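Local coordinates for probable oxidoreductase protein (Rhizobium etli, PDB 4FB5), which probably acts as a nucleotide-dependent oxidoreductase of the GFO/IDH/MocA family, with a Rossmann domain for the cofactor and a C-terminal sheet domain, at residues A[292-305]-A[314-326]. Residues are numbered along the deposited sequence; the frame is centred on the assembly and turned at random.
Sequences SILYDQERMNEFEL and EQGFRKILAAPAH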
ATOM      1  N   SER A 292      -6.597  -0.647 -17.375  1.00 27.34           N
ATOM      2  CA  SER A 292      -7.354  -0.158 -16.209  1.00 25.79           C
ATOM      3  C   SER A 292      -6.700   1.021 -15.504  1.00 24.44           C
ATOM      4  O   SER A 292      -5.479   1.221 -15.573  1.00 23.76           O
ATOM      5  CB  SER A 292      -7.517  -1.299 -15.203  1.00 25.82           C
ATOM      6  OG  SER A 292      -7.874  -2.501 -15.849  1.00 27.69           O
ATOM      7  N   ILE A 293      -7.515   1.778 -14.793  1.00 23.97           N
ATOM      8  CA  ILE A 293      -7.012   2.847 -13.921  1.00 24.15           C
ATOM      9  C   ILE A 293      -7.638   2.810 -12.514  1.00 23.85           C
ATOM     10  O   ILE A 293      -8.857   2.627 -12.383  1.00 24.06           O
ATOM     11  CB  ILE A 293      -7.268   4.186 -14.576  1.00 23.37           C
ATOM     12  CG1 ILE A 293      -6.270   4.384 -15.700  1.00 25.03           C
ATOM     13  CG2 ILE A 293      -7.166   5.298 -13.575  1.00 24.39           C
ATOM     14  CD1 ILE A 293      -6.796   5.155 -16.920  1.00 25.03           C
ATOM     15  N   LEU A 294      -6.796   2.990 -11.498  1.00 22.75           N
ATOM     16  CA  LEU A 294      -7.188   3.143 -10.105  1.00 21.51           C
ATOM     17  C   LEU A 294      -6.732   4.494  -9.587  1.00 22.60           C
ATOM     18  O   LEU A 294      -5.616   4.940  -9.912  1.00 22.49           O
ATOM     19  CB  LEU A 294      -6.564   2.051  -9.256  1.00 19.66           C
ATOM     20  CG  LEU A 294      -6.721   0.623  -9.809  1.00 21.14           C
ATOM     21  CD1 LEU A 294      -6.089  -0.406  -8.902  1.00 14.47           C
ATOM     22  CD2 LEU A 294      -8.205   0.188 -10.195  1.00 16.02           C
ATOM     23  N   TYR A 295      -7.601   5.157  -8.796  1.00 23.56           N
ATOM     24  CA  TYR A 295      -7.284   6.418  -8.171  1.00 23.57           C
ATOM     25  C   TYR A 295      -7.964   6.486  -6.826  1.00 24.85           C
ATOM     26  O   TYR A 295      -9.013   5.946  -6.677  1.00 25.76           O
ATOM     27  CB  TYR A 295      -7.744   7.570  -9.051  1.00 23.81           C
ATOM     28  CG  TYR A 295      -7.693   8.890  -8.342  1.00 22.49           C
ATOM     29  CD1 TYR A 295      -6.497   9.578  -8.174  1.00 23.88           C
ATOM     30  CD2 TYR A 295      -8.821   9.392  -7.745  1.00 21.22           C
ATOM     31  CE1 TYR A 295      -6.453  10.794  -7.445  1.00 24.67           C
ATOM     32  CE2 TYR A 295      -8.776  10.550  -6.998  1.00 22.90           C
ATOM     33  CZ  TYR A 295      -7.620  11.240  -6.886  1.00 23.62           C
ATOM     34  OH  TYR A 295      -7.701  12.396  -6.268  1.00 28.28           O
ATOM     35  N   ASP A 296      -7.356   7.158  -5.860  1.00 26.21           N
ATOM     36  CA  ASP A 296      -7.881   7.275  -4.517  1.00 28.17           C
ATOM     37  C   ASP A 296      -7.472   8.632  -3.921  1.00 28.68           C
ATOM     38  O   ASP A 296      -6.286   8.802  -3.581  1.00 29.69           O
ATOM     39  CB  ASP A 296      -7.312   6.191  -3.622  1.00 28.85           C
ATOM     40  CG  ASP A 296      -8.111   6.036  -2.293  1.00 33.56           C
ATOM     41  OD1 ASP A 296      -8.431   4.867  -1.935  1.00 34.97           O
ATOM     42  OD2 ASP A 296      -8.420   7.067  -1.607  1.00 36.86           O
ATOM     43  N   GLN A 297      -8.444   9.544  -3.771  1.00 27.49           N
ATOM     44  CA  GLN A 297      -8.279  10.871  -3.196  1.00 27.34           C
ATOM     45  C   GLN A 297      -7.426  10.956  -1.924  1.00 27.68           C
ATOM     46  O   GLN A 297      -6.913  12.022  -1.593  1.00 27.45           O
ATOM     47  CB  GLN A 297      -9.656  11.446  -2.857  1.00 27.50           C
ATOM     48  CG  GLN A 297      -9.651  12.943  -2.635  1.00 28.41           C
ATOM     49  CD  GLN A 297      -9.198  13.702  -3.899  1.00 30.77           C
ATOM     50  OE1 GLN A 297      -9.527  13.317  -5.040  1.00 30.80           O
ATOM     51  NE2 GLN A 297      -8.445  14.755  -3.704  1.00 28.39           N
ATOM     52  N   GLU A 298      -7.322   9.862  -1.179  1.00 27.90           N
ATOM     53  CA  GLU A 298      -6.596   9.899   0.092  1.00 28.81           C
ATOM     54  C   GLU A 298      -5.080   9.890  -0.132  1.00 28.05           C
ATOM     55  O   GLU A 298      -4.317  10.190   0.781  1.00 27.49           O
ATOM     56  CB  GLU A 298      -7.064   8.773   1.049  1.00 28.94           C
ATOM     57  CG  GLU A 298      -8.340   9.128   1.830  1.00 31.76           C
ATOM     58  CD  GLU A 298      -8.823   8.009   2.809  1.00 35.83           C
ATOM     59  OE1 GLU A 298      -9.673   8.322   3.674  1.00 31.69           O
ATOM     60  OE2 GLU A 298      -8.364   6.831   2.707  1.00 38.03           O
ATOM     61  N   ARG A 299      -4.692   9.504  -1.349  1.00 28.44           N
ATOM     62  CA  ARG A 299      -3.360   9.634  -1.934  1.00 29.00           C
ATOM     63  C   ARG A 299      -3.556  10.342  -3.283  1.00 29.78           C
ATOM     64  O   ARG A 299      -3.219   9.841  -4.353  1.00 30.08           O
ATOM     65  CB  ARG A 299      -2.760   8.255  -2.130  1.00 28.38           C
ATOM     66  CG  ARG A 299      -2.525   7.597  -0.801  1.00 31.42           C
ATOM     67  CD  ARG A 299      -1.749   6.323  -0.884  1.00 36.09           C
ATOM     68  NE  ARG A 299      -2.415   5.346  -1.745  1.00 36.91           N
ATOM     69  CZ  ARG A 299      -3.570   4.782  -1.468  1.00 39.22           C
ATOM     70  NH1 ARG A 299      -4.244   5.133  -0.360  1.00 42.02           N
ATOM     71  NH2 ARG A 299      -4.074   3.910  -2.325  1.00 40.33           N
HETATM   72  N   MSE A 300      -4.217  11.474  -3.189  1.00 30.47           N
HETATM   73  CA  MSE A 300      -4.440  12.473  -4.216  1.00 32.15           C
HETATM   74  C   MSE A 300      -3.316  12.628  -5.290  1.00 31.21           C
HETATM   75  O   MSE A 300      -3.534  13.049  -6.444  1.00 29.59           O
HETATM   76  CB  MSE A 300      -4.447  13.758  -3.433  1.00 32.30           C
HETATM   77  CG  MSE A 300      -5.572  14.584  -3.698  1.00 40.84           C
HETATM   78 SE   MSE A 300      -5.146  16.493  -3.372  1.00 53.42          SE
HETATM   79  CE  MSE A 300      -4.239  16.358  -1.603  1.00 50.53           C
ATOM     80  N   ASN A 301      -2.093  12.366  -4.864  1.00 29.66           N
ATOM     81  CA  ASN A 301      -0.992  12.672  -5.751  1.00 29.33           C
ATOM     82  C   ASN A 301      -0.476  11.477  -6.535  1.00 27.68           C
ATOM     83  O   ASN A 301       0.616  11.486  -6.972  1.00 27.26           O
ATOM     84  CB  ASN A 301       0.098  13.450  -5.006  1.00 28.38           C
ATOM     85  CG  ASN A 301      -0.377  14.858  -4.633  1.00 30.93           C
ATOM     86  OD1 ASN A 301      -0.661  15.135  -3.483  1.00 30.26           O
ATOM     87  ND2 ASN A 301      -0.525  15.733  -5.634  1.00 30.95           N
ATOM     88  N   GLU A 302      -1.294  10.460  -6.710  1.00 26.98           N
ATOM     89  CA  GLU A 302      -0.887   9.286  -7.466  1.00 27.25           C
ATOM     90  C   GLU A 302      -2.089   8.642  -8.125  1.00 26.15           C
ATOM     91  O   GLU A 302      -3.232   8.999  -7.839  1.00 26.53           O
ATOM     92  CB  GLU A 302      -0.113   8.273  -6.602  1.00 26.54           C
ATOM     93  CG  GLU A 302      -0.782   7.982  -5.294  1.00 31.02           C
ATOM     94  CD  GLU A 302      -0.022   6.988  -4.424  1.00 35.95           C
ATOM     95  OE1 GLU A 302      -0.442   5.799  -4.394  1.00 36.10           O
ATOM     96  OE2 GLU A 302       0.975   7.404  -3.749  1.00 39.21           O
ATOM     97  N   PHE A 303      -1.814   7.757  -9.072  1.00 25.74           N
ATOM     98  CA  PHE A 303      -2.800   6.845  -9.588  1.00 25.38           C
ATOM     99  C   PHE A 303      -2.091   5.668 -10.153  1.00 25.65           C
ATOM    100  O   PHE A 303      -0.907   5.679 -10.299  1.00 24.61           O
ATOM    101  CB  PHE A 303      -3.708   7.481 -10.598  1.00 24.44           C
ATOM    102  CG  PHE A 303      -3.051   7.773 -11.876  1.00 25.56           C
ATOM    103  CD1 PHE A 303      -3.327   6.978 -13.010  1.00 25.77           C
ATOM    104  CD2 PHE A 303      -2.174   8.852 -11.978  1.00 25.29           C
ATOM    105  CE1 PHE A 303      -2.707   7.233 -14.222  1.00 27.06           C
ATOM    106  CE2 PHE A 303      -1.556   9.128 -13.177  1.00 27.81           C
ATOM    107  CZ  PHE A 303      -1.826   8.317 -14.317  1.00 29.17           C
ATOM    108  N   GLU A 304      -2.850   4.629 -10.417  1.00 27.47           N
ATOM    109  CA  GLU A 304      -2.302   3.370 -10.824  1.00 29.41           C
ATOM    110  C   GLU A 304      -2.896   3.042 -12.174  1.00 28.89           C
ATOM    111  O   GLU A 304      -4.106   3.131 -12.327  1.00 29.68           O
ATOM    112  CB  GLU A 304      -2.675   2.275  -9.825  1.00 29.53           C
ATOM    113  CG  GLU A 304      -2.127   2.428  -8.459  1.00 34.57           C
ATOM    114  CD  GLU A 304      -2.359   1.169  -7.624  1.00 44.99           C
ATOM    115  OE1 GLU A 304      -1.782   0.104  -7.941  1.00 47.38           O
ATOM    116  OE2 GLU A 304      -3.128   1.228  -6.629  1.00 51.00           O
ATOM    117  N   LEU A 305      -2.047   2.670 -13.129  1.00 28.28           N
ATOM    118  CA  LEU A 305      -2.443   2.424 -14.516  1.00 27.95           C
ATOM    119  C   LEU A 305      -1.965   1.075 -15.008  1.00 27.62           C
ATOM    120  O   LEU A 305      -0.781   0.778 -14.925  1.00 27.35           O
ATOM    121  CB  LEU A 305      -1.850   3.515 -15.430  1.00 27.57           C
ATOM    122  CG  LEU A 305      -1.872   3.221 -16.939  1.00 27.40           C
ATOM    123  CD1 LEU A 305      -3.231   3.419 -17.460  1.00 26.61           C
ATOM    124  CD2 LEU A 305      -0.933   4.105 -17.719  1.00 25.92           C
ATOM    125  N   GLU A 314       5.606  -9.308 -17.002  1.00 38.51           N
ATOM    126  CA  GLU A 314       5.840  -8.009 -16.375  1.00 38.00           C
ATOM    127  C   GLU A 314       4.631  -7.123 -16.510  1.00 37.12           C
ATOM    128  O   GLU A 314       4.721  -5.933 -16.751  1.00 38.28           O
ATOM    129  CB  GLU A 314       7.090  -7.261 -16.893  1.00 38.21           C
ATOM    130  CG  GLU A 314       8.407  -7.891 -16.476  1.00 40.11           C
ATOM    131  CD  GLU A 314       8.847  -9.017 -17.414  1.00 45.61           C
ATOM    132  OE1 GLU A 314       8.921  -8.814 -18.662  1.00 51.34           O
ATOM    133  OE2 GLU A 314       9.118 -10.112 -16.910  1.00 45.29           O
ATOM    134  N   GLN A 315       3.470  -7.677 -16.323  1.00 36.14           N
ATOM    135  CA  GLN A 315       2.363  -6.785 -16.313  1.00 34.82           C
ATOM    136  C   GLN A 315       1.899  -6.477 -14.896  1.00 32.74           C
ATOM    137  O   GLN A 315       2.069  -7.283 -13.959  1.00 32.05           O
ATOM    138  CB  GLN A 315       1.266  -7.313 -17.243  1.00 36.07           C
ATOM    139  CG  GLN A 315       1.657  -6.963 -18.718  1.00 38.69           C
ATOM    140  CD  GLN A 315       0.565  -7.158 -19.759  1.00 41.00           C
ATOM    141  OE1 GLN A 315       0.842  -6.972 -20.938  1.00 46.59           O
ATOM    142  NE2 GLN A 315      -0.669  -7.511 -19.347  1.00 38.06           N
ATOM    143  N   GLY A 316       1.350  -5.289 -14.737  1.00 30.03           N
ATOM    144  CA  GLY A 316       0.757  -4.963 -13.506  1.00 28.63           C
ATOM    145  C   GLY A 316       0.557  -3.502 -13.512  1.00 28.71           C
ATOM    146  O   GLY A 316       0.994  -2.789 -14.415  1.00 28.10           O
ATOM    147  N   PHE A 317      -0.107  -3.043 -12.473  1.00 28.22           N
ATOM    148  CA  PHE A 317      -0.441  -1.656 -12.380  1.00 27.39           C
ATOM    149  C   PHE A 317       0.764  -0.832 -12.144  1.00 27.56           C
ATOM    150  O   PHE A 317       1.586  -1.197 -11.306  1.00 27.23           O
ATOM    151  CB  PHE A 317      -1.342  -1.505 -11.173  1.00 26.67           C
ATOM    152  CG  PHE A 317      -2.755  -1.750 -11.483  1.00 24.21           C
ATOM    153  CD1 PHE A 317      -3.510  -0.758 -12.074  1.00 15.93           C
ATOM    154  CD2 PHE A 317      -3.324  -3.000 -11.233  1.00 20.53           C
ATOM    155  CE1 PHE A 317      -4.865  -0.987 -12.377  1.00 15.92           C
ATOM    156  CE2 PHE A 317      -4.637  -3.230 -11.526  1.00 20.86           C
ATOM    157  CZ  PHE A 317      -5.437  -2.181 -12.085  1.00 19.86           C
ATOM    158  N   ARG A 318       0.852   0.318 -12.789  1.00 27.18           N
ATOM    159  CA  ARG A 318       1.939   1.183 -12.434  1.00 27.43           C
ATOM    160  C   ARG A 318       1.508   2.294 -11.571  1.00 26.56           C
ATOM    161  O   ARG A 318       0.566   3.002 -11.913  1.00 26.15           O
ATOM    162  CB  ARG A 318       2.585   1.774 -13.673  1.00 29.01           C
ATOM    163  CG  ARG A 318       3.892   1.135 -13.993  1.00 34.39           C
ATOM    164  CD  ARG A 318       4.584   1.863 -15.131  1.00 44.08           C
ATOM    165  NE  ARG A 318       3.625   1.958 -16.209  1.00 48.84           N
ATOM    166  CZ  ARG A 318       3.956   2.085 -17.465  1.00 49.59           C
ATOM    167  NH1 ARG A 318       5.255   2.156 -17.760  1.00 51.09           N
ATOM    168  NH2 ARG A 318       2.985   2.147 -18.381  1.00 47.55           N
ATOM    169  N   LYS A 319       2.255   2.503 -10.490  1.00 26.42           N
ATOM    170  CA  LYS A 319       2.004   3.603  -9.558  1.00 26.46           C
ATOM    171  C   LYS A 319       2.709   4.874 -10.075  1.00 26.93           C
ATOM    172  O   LYS A 319       3.931   5.020  -9.987  1.00 26.26           O
ATOM    173  CB  LYS A 319       2.463   3.216  -8.146  1.00 26.53           C
ATOM    174  CG  LYS A 319       2.072   4.230  -7.018  1.00 29.54           C
ATOM    175  CD  LYS A 319       1.868   3.491  -5.687  1.00 33.10           C
ATOM    176  CE  LYS A 319       2.923   3.819  -4.703  1.00 35.46           C
ATOM    177  NZ  LYS A 319       3.009   2.812  -3.578  1.00 37.06           N
ATOM    178  N   ILE A 320       1.933   5.783 -10.629  1.00 27.37           N
ATOM    179  CA  ILE A 320       2.488   6.974 -11.231  1.00 28.16           C
ATOM    180  C   ILE A 320       2.309   8.197 -10.346  1.00 27.69           C
ATOM    181  O   ILE A 320       1.171   8.566 -10.049  1.00 26.66           O
ATOM    182  CB  ILE A 320       1.776   7.232 -12.563  1.00 29.24           C
ATOM    183  CG1 ILE A 320       2.008   6.043 -13.489  1.00 29.92           C
ATOM    184  CG2 ILE A 320       2.228   8.605 -13.196  1.00 30.11           C
ATOM    185  CD1 ILE A 320       1.166   6.112 -14.703  1.00 28.66           C
ATOM    186  N   LEU A 321       3.421   8.839  -9.949  1.00 27.57           N
ATOM    187  CA  LEU A 321       3.370  10.012  -9.052  1.00 27.60           C
ATOM    188  C   LEU A 321       3.202  11.369  -9.743  1.00 29.41           C
ATOM    189  O   LEU A 321       3.851  11.679 -10.784  1.00 30.90           O
ATOM    190  CB  LEU A 321       4.566  10.020  -8.132  1.00 26.34           C
ATOM    191  CG  LEU A 321       4.833   8.683  -7.394  1.00 28.64           C
ATOM    192  CD1 LEU A 321       6.115   8.763  -6.577  1.00 26.77           C
ATOM    193  CD2 LEU A 321       3.661   8.150  -6.506  1.00 23.97           C
ATOM    194  N   ALA A 322       2.329  12.194  -9.196  1.00 29.80           N
ATOM    195  CA  ALA A 322       2.085  13.520  -9.762  1.00 31.73           C
ATOM    196  C   ALA A 322       3.393  14.244 -10.083  1.00 33.60           C
ATOM    197  O   ALA A 322       4.307  14.327  -9.217  1.00 33.74           O
ATOM    198  CB  ALA A 322       1.240  14.339  -8.823  1.00 31.16           C
ATOM    199  N   ALA A 323       3.498  14.741 -11.320  1.00 34.91           N
ATOM    200  CA  ALA A 323       4.780  15.321 -11.819  1.00 36.72           C
ATOM    201  C   ALA A 323       4.597  16.563 -12.667  1.00 37.95           C
ATOM    202  O   ALA A 323       3.507  16.836 -13.115  1.00 39.24           O
ATOM    203  CB  ALA A 323       5.627  14.271 -12.556  1.00 35.73           C
ATOM    204  N   PRO A 324       5.660  17.341 -12.888  1.00 39.84           N
ATOM    205  CA  PRO A 324       5.543  18.563 -13.702  1.00 40.61           C
ATOM    206  C   PRO A 324       4.892  18.354 -15.068  1.00 41.24           C
ATOM    207  O   PRO A 324       4.183  19.247 -15.528  1.00 42.61           O
ATOM    208  CB  PRO A 324       6.987  18.979 -13.878  1.00 40.90           C
ATOM    209  CG  PRO A 324       7.629  18.552 -12.566  1.00 41.13           C
ATOM    210  CD  PRO A 324       7.015  17.195 -12.322  1.00 40.58           C
ATOM    211  N   ALA A 325       5.098  17.194 -15.695  1.00 41.07           N
ATOM    212  CA  ALA A 325       4.398  16.837 -16.926  1.00 41.22           C
ATOM    213  C   ALA A 325       2.851  16.776 -16.837  1.00 42.02           C
ATOM    214  O   ALA A 325       2.154  16.950 -17.858  1.00 42.56           O
ATOM    215  CB  ALA A 325       4.939  15.540 -17.441  1.00 41.78           C
ATOM    216  N   HIS A 326       2.310  16.508 -15.641  1.00 41.78           N
ATOM    217  CA  HIS A 326       0.858  16.454 -15.442  1.00 41.43           C
ATOM    218  C   HIS A 326       0.391  17.858 -15.106  1.00 42.73           C
ATOM    219  O   HIS A 326       0.262  18.276 -13.935  1.00 41.77           O
ATOM    220  CB  HIS A 326       0.487  15.468 -14.346  1.00 41.02           C
ATOM    221  CG  HIS A 326       1.155  14.136 -14.483  1.00 38.39           C
ATOM    222  ND1 HIS A 326       2.011  13.637 -13.530  1.00 36.44           N
ATOM    223  CD2 HIS A 326       1.136  13.223 -15.480  1.00 36.71           C
ATOM    224  CE1 HIS A 326       2.479  12.471 -13.929  1.00 33.45           C
ATOM    225  NE2 HIS A 326       1.970  12.195 -15.109  1.00 31.77           N
TER
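Phe303 and Ile320 are paired across an antiparallel beta hairpin as a hydrogen-bonded pair; its strand 316-321 is the outermost of this chain in the large mixed sheet characteristic of the C-terminal domain in GFO/IDH/MocA proteins. The bond from Ile320 N to Phe303 O is 2.9 Å long and runs almost along the C=O axis, whereas Arg318 N reaches Leu305 O from above the carbonyl plane. On the Phe303 face the aromatic and branched side chains lie side by side: Phe303 CZ touches Ile320 CD1 at 3.7 Å, and Leu305 CB closes on the same methyl. Apolar residues suit this face, since Val159 and Leu166 of helix 158-168 touch the Phe303 side chain.

The other face carries Phe317, which reaches past Glu304, whose backbone C lies at the ring edge and whose OE1 is 3.6 Å from Phe317 CB. With CG beside its own backbone N (chi1 -86°), the ring extends to strand 292-296, where Leu294 CD1 sits over one face, 3.9 Å from the centroid, in a CH-pi contact, while Ser292 CB approaches obliquely. The ring also makes an edge-to-face pair with Tyr306. Were an alanine in its place, Leu294 CD1 would probably lose the ring face it rests on and a gap would open beside Ser292 CB. Further along this face, Lys319 CD lies 3.5 Å from Glu302 OE1; Lys319 NZ stays 4.6 Å from that oxygen, too far for a salt bridge, though the opposite charges may still attract weakly. Arg299 NE makes a weak, salt-bridging hydrogen bond to the same OE1.

Outward from the hairpin, Phe317, Arg318 and Lys319 pair with an antiparallel strand of a second subunit, continuing the sheet across the interface. At the turn, Asn301 O accepts from Ala322 N at 2.9 Å.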